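Local coordinates for greglin (PDB 4GI3), which inhibits serine proteases, among them neutrophil and pancreatic elastases, chymotrypsin, cathepsin G and, most tightly, subtilisin, at residues P31-V45 / F59-T73. Sequence-based numbering, arbitrary orientation.
Sequences PVCVEDSNQDFYLFV and FVYTFVPREMCKATT. Unlike the reference sequence in segment 31-45: Q39 (reference Ser).
E35 and T62 form the hydrogen-bonded pair that adds strand 61-63 antiparallel to 32-36, whose other edge carries 41-44; V32, F44 and Y61 of this small three-stranded sheet touch V50 of helix 47-57, an arrangement consistent with the Kazal-type inhibitor fold. E35 N meets T62 O at 2.9 Å, in the carbonyl plane, while V64 N reaches C33 O from above that carbonyl's plane. Next to this bond, water 2 bridges the two backbones, accepting a hydrogen bond from C33 N and donating one to V64 O.

The covalent link is the C33–C69 disulfide. With SG anti to the backbone N (chi1 -175°), C33 reaches the chain beyond the 3-10 turn 66-68; V64 CG2 packs on this sulfur at 3.6 Å.

Apolar contacts lie on both faces. Beta-branched V34 spreads two methyls among aromatic rings: CG1 touches F63 CD2 at 3.6 Å, and CG2 meets the edge of the F59 ring. F59 also meets F44 obliquely, its ring plane turned 55°. On the E35 face, M68 CB sits over the F41 ring, 3.9 Å from its centroid; the side chain, bent at chi2, then leads away, leaving SD oblique to the ring, 5.0 Å from its centroid, a Met-aromatic contact. Branched, apolar L43 is buried against 70-73, its CD2 lying 3.8 Å from T73 CG2.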
loop_
_atom_site.group_PDB
_atom_site.type_symbol
_atom_site.label_atom_id
_atom_site.label_comp_id
_atom_site.label_asym_id
_atom_site.label_seq_id
_atom_site.Cartn_x
_atom_site.Cartn_y
_atom_site.Cartn_z
ATOM N N PRO B 31 8.340 -10.267 9.501
ATOM C CA PRO B 31 9.432 -10.018 10.453
ATOM C C PRO B 31 10.540 -11.047 10.468
ATOM O O PRO B 31 10.305 -12.234 10.218
ATOM C CB PRO B 31 8.726 -9.839 11.794
ATOM C CG PRO B 31 7.454 -10.520 11.643
ATOM C CD PRO B 31 7.054 -10.437 10.202
ATOM N N VAL B 32 11.747 -10.546 10.720
ATOM C CA VAL B 32 12.991 -11.310 10.741
ATOM C C VAL B 32 13.833 -10.911 11.953
ATOM O O VAL B 32 13.972 -9.725 12.278
ATOM C CB VAL B 32 13.764 -11.126 9.412
ATOM C CG1 VAL B 32 12.993 -11.736 8.242
ATOM C CG2 VAL B 32 14.072 -9.659 9.135
ATOM N N CYS B 33 14.428 -11.910 12.587
ATOM C CA CYS B 33 15.252 -11.707 13.770
ATOM C C CYS B 33 16.732 -11.669 13.405
ATOM O O CYS B 33 17.197 -12.536 12.656
ATOM C CB CYS B 33 14.947 -12.799 14.787
ATOM S SG CYS B 33 15.806 -12.597 16.363
ATOM N N VAL B 34 17.458 -10.639 13.885
ATOM C CA VAL B 34 18.893 -10.466 13.638
ATOM C C VAL B 34 19.650 -10.297 14.955
ATOM O O VAL B 34 19.076 -9.843 15.956
ATOM C CB VAL B 34 19.283 -9.339 12.631
ATOM C CG1 VAL B 34 18.641 -9.540 11.259
ATOM C CG2 VAL B 34 18.994 -7.941 13.182
ATOM N N GLU B 35 20.948 -10.637 14.931
ATOM C CA GLU B 35 21.862 -10.453 16.051
ATOM C C GLU B 35 22.883 -9.444 15.601
ATOM O O GLU B 35 23.503 -9.623 14.560
ATOM C CB GLU B 35 22.535 -11.765 16.474
ATOM C CG GLU B 35 23.338 -11.617 17.763
ATOM C CD GLU B 35 24.014 -12.865 18.301
ATOM O OE1 GLU B 35 23.735 -13.978 17.799
ATOM O OE2 GLU B 35 24.821 -12.724 19.248
ATOM N N ASP B 36 23.019 -8.361 16.375
ATOM C CA ASP B 36 23.943 -7.265 16.145
ATOM C C ASP B 36 25.365 -7.682 16.613
ATOM O O ASP B 36 25.533 -8.734 17.249
ATOM C CB ASP B 36 23.426 -6.022 16.927
ATOM C CG ASP B 36 24.167 -4.696 16.755
ATOM O OD1 ASP B 36 25.035 -4.602 15.843
ATOM O OD2 ASP B 36 23.862 -3.741 17.513
ATOM N N SER B 37 26.371 -6.850 16.279
ATOM C CA SER B 37 27.778 -6.993 16.655
ATOM C C SER B 37 27.945 -6.944 18.194
ATOM O O SER B 37 28.848 -7.583 18.733
ATOM C CB SER B 37 28.601 -5.890 15.999
ATOM O OG SER B 37 29.938 -5.871 16.473
ATOM N N ASN B 38 27.053 -6.218 18.887
ATOM C CA ASN B 38 27.061 -6.076 20.351
ATOM C C ASN B 38 26.297 -7.220 21.027
ATOM O O ASN B 38 26.052 -7.168 22.233
ATOM C CB ASN B 38 26.512 -4.694 20.781
ATOM C CG ASN B 38 26.987 -3.537 19.933
ATOM O OD1 ASN B 38 28.189 -3.299 19.757
ATOM N ND2 ASN B 38 26.043 -2.798 19.373
ATOM N N GLN B 39 25.935 -8.261 20.242
ATOM C CA GLN B 39 25.220 -9.470 20.685
ATOM C C GLN B 39 23.784 -9.231 21.210
ATOM O O GLN B 39 23.277 -10.001 22.032
ATOM C CB GLN B 39 26.085 -10.349 21.624
ATOM C CG GLN B 39 27.423 -10.800 21.018
ATOM C CD GLN B 39 28.302 -11.588 21.972
ATOM O OE1 GLN B 39 28.150 -11.551 23.203
ATOM N NE2 GLN B 39 29.271 -12.305 21.420
ATOM N N ASP B 40 23.114 -8.188 20.677
ATOM C CA ASP B 40 21.716 -7.844 20.991
ATOM C C ASP B 40 20.806 -8.315 19.842
ATOM O O ASP B 40 21.223 -8.272 18.681
ATOM C CB ASP B 40 21.560 -6.323 21.198
ATOM C CG ASP B 40 22.397 -5.740 22.327
ATOM O OD1 ASP B 40 22.328 -6.276 23.459
ATOM O OD2 ASP B 40 23.101 -4.733 22.084
ATOM N N PHE B 41 19.571 -8.748 20.167
ATOM C CA PHE B 41 18.599 -9.247 19.190
ATOM C C PHE B 41 17.504 -8.233 18.841
ATOM O O PHE B 41 16.828 -7.723 19.735
ATOM C CB PHE B 41 17.994 -10.579 19.637
ATOM C CG PHE B 41 19.024 -11.652 19.899
ATOM C CD1 PHE B 41 19.439 -11.939 21.196
ATOM C CD2 PHE B 41 19.600 -12.358 18.849
ATOM C CE1 PHE B 41 20.406 -12.922 21.438
ATOM C CE2 PHE B 41 20.548 -13.356 19.093
ATOM C CZ PHE B 41 20.953 -13.625 20.386
ATOM N N TYR B 42 17.331 -7.957 17.535
ATOM C CA TYR B 42 16.347 -7.002 17.017
ATOM C C TYR B 42 15.436 -7.644 15.989
ATOM O O TYR B 42 15.929 -8.262 15.043
ATOM C CB TYR B 42 17.059 -5.786 16.390
ATOM C CG TYR B 42 17.913 -5.007 17.368
ATOM C CD1 TYR B 42 19.288 -5.213 17.441
ATOM C CD2 TYR B 42 17.346 -4.072 18.230
ATOM C CE1 TYR B 42 20.081 -4.503 18.341
ATOM C CE2 TYR B 42 18.126 -3.371 19.152
ATOM C CZ TYR B 42 19.495 -3.590 19.204
ATOM O OH TYR B 42 20.273 -2.889 20.100
ATOM N N LEU B 43 14.106 -7.525 16.182
ATOM C CA LEU B 43 13.111 -8.028 15.227
ATOM C C LEU B 43 12.754 -6.863 14.290
ATOM O O LEU B 43 12.245 -5.838 14.741
ATOM C CB LEU B 43 11.862 -8.582 15.944
ATOM C CG LEU B 43 10.860 -9.373 15.085
ATOM C CD1 LEU B 43 11.376 -10.766 14.753
ATOM C CD2 LEU B 43 9.521 -9.507 15.789
ATOM N N PHE B 44 13.121 -6.974 13.013
ATOM C CA PHE B 44 12.838 -5.933 12.028
ATOM C C PHE B 44 11.553 -6.301 11.285
ATOM O O PHE B 44 11.231 -7.477 11.182
ATOM C CB PHE B 44 14.012 -5.778 11.050
ATOM C CG PHE B 44 15.170 -4.940 11.533
ATOM C CD1 PHE B 44 16.139 -5.481 12.375
ATOM C CD2 PHE B 44 15.307 -3.616 11.134
ATOM C CE1 PHE B 44 17.220 -4.707 12.812
ATOM C CE2 PHE B 44 16.397 -2.850 11.558
ATOM C CZ PHE B 44 17.352 -3.406 12.388
ATOM N N VAL B 45 10.795 -5.300 10.790
ATOM C CA VAL B 45 9.532 -5.567 10.091
ATOM C C VAL B 45 9.666 -6.459 8.835
ATOM O O VAL B 45 8.733 -7.180 8.509
ATOM C CB VAL B 45 8.702 -4.288 9.840
ATOM C CG1 VAL B 45 8.225 -3.697 11.168
ATOM C CG2 VAL B 45 9.510 -3.265 9.069
ATOM N N PHE B 59 25.616 -0.762 10.069
ATOM C CA PHE B 59 25.136 -1.744 11.050
ATOM C C PHE B 59 25.506 -3.174 10.610
ATOM O O PHE B 59 25.327 -3.523 9.439
ATOM C CB PHE B 59 23.615 -1.571 11.223
ATOM C CG PHE B 59 22.821 -2.611 11.983
ATOM C CD1 PHE B 59 22.764 -2.590 13.372
ATOM C CD2 PHE B 59 22.022 -3.528 11.307
ATOM C CE1 PHE B 59 21.962 -3.506 14.072
ATOM C CE2 PHE B 59 21.237 -4.452 12.008
ATOM C CZ PHE B 59 21.210 -4.435 13.383
ATOM N N VAL B 60 26.040 -3.980 11.566
ATOM C CA VAL B 60 26.532 -5.359 11.377
ATOM C C VAL B 60 25.576 -6.376 12.021
ATOM O O VAL B 60 25.321 -6.337 13.233
ATOM C CB VAL B 60 27.979 -5.506 11.921
ATOM C CG1 VAL B 60 28.559 -6.883 11.584
ATOM C CG2 VAL B 60 28.883 -4.394 11.388
ATOM N N TYR B 61 25.043 -7.305 11.205
ATOM C CA TYR B 61 24.073 -8.267 11.714
ATOM C C TYR B 61 24.225 -9.671 11.081
ATOM O O TYR B 61 24.876 -9.848 10.057
ATOM C CB TYR B 61 22.640 -7.730 11.446
ATOM C CG TYR B 61 22.309 -7.708 9.967
ATOM C CD1 TYR B 61 21.790 -8.837 9.331
ATOM C CD2 TYR B 61 22.649 -6.613 9.173
ATOM C CE1 TYR B 61 21.577 -8.860 7.954
ATOM C CE2 TYR B 61 22.448 -6.629 7.792
ATOM C CZ TYR B 61 21.895 -7.749 7.191
ATOM O OH TYR B 61 21.687 -7.775 5.835
ATOM N N THR B 62 23.553 -10.623 11.668
ATOM C CA THR B 62 23.422 -11.983 11.176
ATOM C C THR B 62 22.024 -12.446 11.498
ATOM O O THR B 62 21.545 -12.189 12.608
ATOM C CB THR B 62 24.550 -12.923 11.722
ATOM O OG1 THR B 62 24.384 -14.205 11.134
ATOM C CG2 THR B 62 24.516 -13.085 13.249
ATOM N N PHE B 63 21.357 -13.131 10.543
ATOM C CA PHE B 63 20.033 -13.698 10.808
ATOM C C PHE B 63 20.183 -14.866 11.772
ATOM O O PHE B 63 21.173 -15.604 11.721
ATOM C CB PHE B 63 19.344 -14.191 9.522
ATOM C CG PHE B 63 18.819 -13.071 8.661
ATOM C CD1 PHE B 63 19.377 -12.809 7.420
ATOM C CD2 PHE B 63 17.742 -12.294 9.078
ATOM C CE1 PHE B 63 18.895 -11.769 6.618
ATOM C CE2 PHE B 63 17.274 -11.241 8.285
ATOM C CZ PHE B 63 17.876 -10.968 7.072
ATOM N N VAL B 64 19.206 -15.009 12.659
ATOM C CA VAL B 64 19.121 -16.046 13.690
ATOM C C VAL B 64 17.658 -16.513 13.775
ATOM O O VAL B 64 16.786 -15.773 13.288
ATOM C CB VAL B 64 19.653 -15.519 15.070
ATOM C CG1 VAL B 64 21.125 -15.114 15.002
ATOM C CG2 VAL B 64 18.802 -14.373 15.624
ATOM N N PRO B 65 17.331 -17.698 14.368
ATOM C CA PRO B 65 15.916 -18.088 14.479
ATOM C C PRO B 65 15.109 -17.047 15.275
ATOM O O PRO B 65 15.653 -16.354 16.144
ATOM C CB PRO B 65 15.973 -19.443 15.206
ATOM C CG PRO B 65 17.357 -19.951 14.962
ATOM C CD PRO B 65 18.210 -18.722 14.980
ATOM N N ARG B 66 13.834 -16.891 14.905
ATOM C CA ARG B 66 12.880 -15.937 15.480
ATOM C C ARG B 66 12.836 -15.957 17.029
ATOM O O ARG B 66 12.771 -14.895 17.649
ATOM C CB ARG B 66 11.491 -16.213 14.900
ATOM C CG ARG B 66 10.518 -15.054 15.026
ATOM C CD ARG B 66 9.121 -15.565 14.767
ATOM N NE ARG B 66 8.123 -14.497 14.702
ATOM C CZ ARG B 66 7.766 -13.866 13.589
ATOM N NH1 ARG B 66 8.353 -14.157 12.434
ATOM N NH2 ARG B 66 6.825 -12.935 13.623
ATOM N N GLU B 67 12.928 -17.161 17.632
ATOM C CA GLU B 67 12.907 -17.416 19.082
ATOM C C GLU B 67 13.911 -16.588 19.896
ATOM O O GLU B 67 13.674 -16.355 21.083
ATOM C CB GLU B 67 13.065 -18.918 19.379
ATOM C CG GLU B 67 11.928 -19.789 18.842
ATOM C CD GLU B 67 11.804 -20.011 17.340
ATOM O OE1 GLU B 67 12.801 -19.810 16.607
ATOM O OE2 GLU B 67 10.698 -20.395 16.896
ATOM N N MET B 68 15.012 -16.128 19.267
ATOM C CA MET B 68 16.038 -15.303 19.914
ATOM C C MET B 68 15.532 -13.883 20.191
ATOM O O MET B 68 16.107 -13.181 21.018
ATOM C CB MET B 68 17.303 -15.208 19.036
ATOM C CG MET B 68 17.900 -16.535 18.637
ATOM S SD MET B 68 18.591 -17.448 20.026
ATOM C CE MET B 68 17.641 -18.989 19.880
ATOM N N CYS B 69 14.506 -13.443 19.435
ATOM C CA CYS B 69 13.919 -12.103 19.494
ATOM C C CYS B 69 12.690 -12.009 20.385
ATOM O O CYS B 69 11.997 -13.010 20.632
ATOM C CB CYS B 69 13.594 -11.608 18.085
ATOM S SG CYS B 69 15.004 -10.921 17.190
ATOM N N LYS B 70 12.373 -10.753 20.777
ATOM C CA LYS B 70 11.151 -10.394 21.498
ATOM C C LYS B 70 10.039 -10.427 20.426
ATOM O O LYS B 70 10.352 -10.292 19.232
ATOM C CB LYS B 70 11.277 -8.978 22.085
ATOM C CG LYS B 70 12.295 -8.868 23.214
ATOM C CD LYS B 70 12.503 -7.421 23.641
ATOM C CE LYS B 70 13.297 -7.322 24.925
ATOM N NZ LYS B 70 13.377 -5.921 25.426
ATOM N N ALA B 71 8.763 -10.616 20.830
ATOM C CA ALA B 71 7.626 -10.695 19.900
ATOM C C ALA B 71 7.271 -9.379 19.180
ATOM O O ALA B 71 6.463 -9.400 18.251
ATOM C CB ALA B 71 6.404 -11.269 20.605
ATOM N N THR B 72 7.896 -8.257 19.585
ATOM C CA THR B 72 7.690 -6.918 19.025
ATOM C C THR B 72 8.892 -6.464 18.193
ATOM O O THR B 72 10.025 -6.901 18.429
ATOM C CB THR B 72 7.375 -5.885 20.134
ATOM O OG1 THR B 72 8.432 -5.870 21.096
ATOM C CG2 THR B 72 6.030 -6.125 20.806
ATOM N N THR B 73 8.640 -5.542 17.261
ATOM C CA THR B 73 9.638 -5.024 16.344
ATOM C C THR B 73 10.405 -3.817 16.868
ATOM O O THR B 73 9.886 -3.038 17.673
ATOM C CB THR B 73 9.052 -4.835 14.920
ATOM O OG1 THR B 73 8.116 -3.758 14.925
ATOM C CG2 THR B 73 8.409 -6.109 14.367
HETATM O O HOH W 1 10.727 -14.854 10.995
HETATM O O HOH W 2 15.494 -14.435 11.220
HETATM O O HOH W 3 14.286 -8.723 19.894
HETATM O O HOH W 4 12.712 -6.527 18.646
#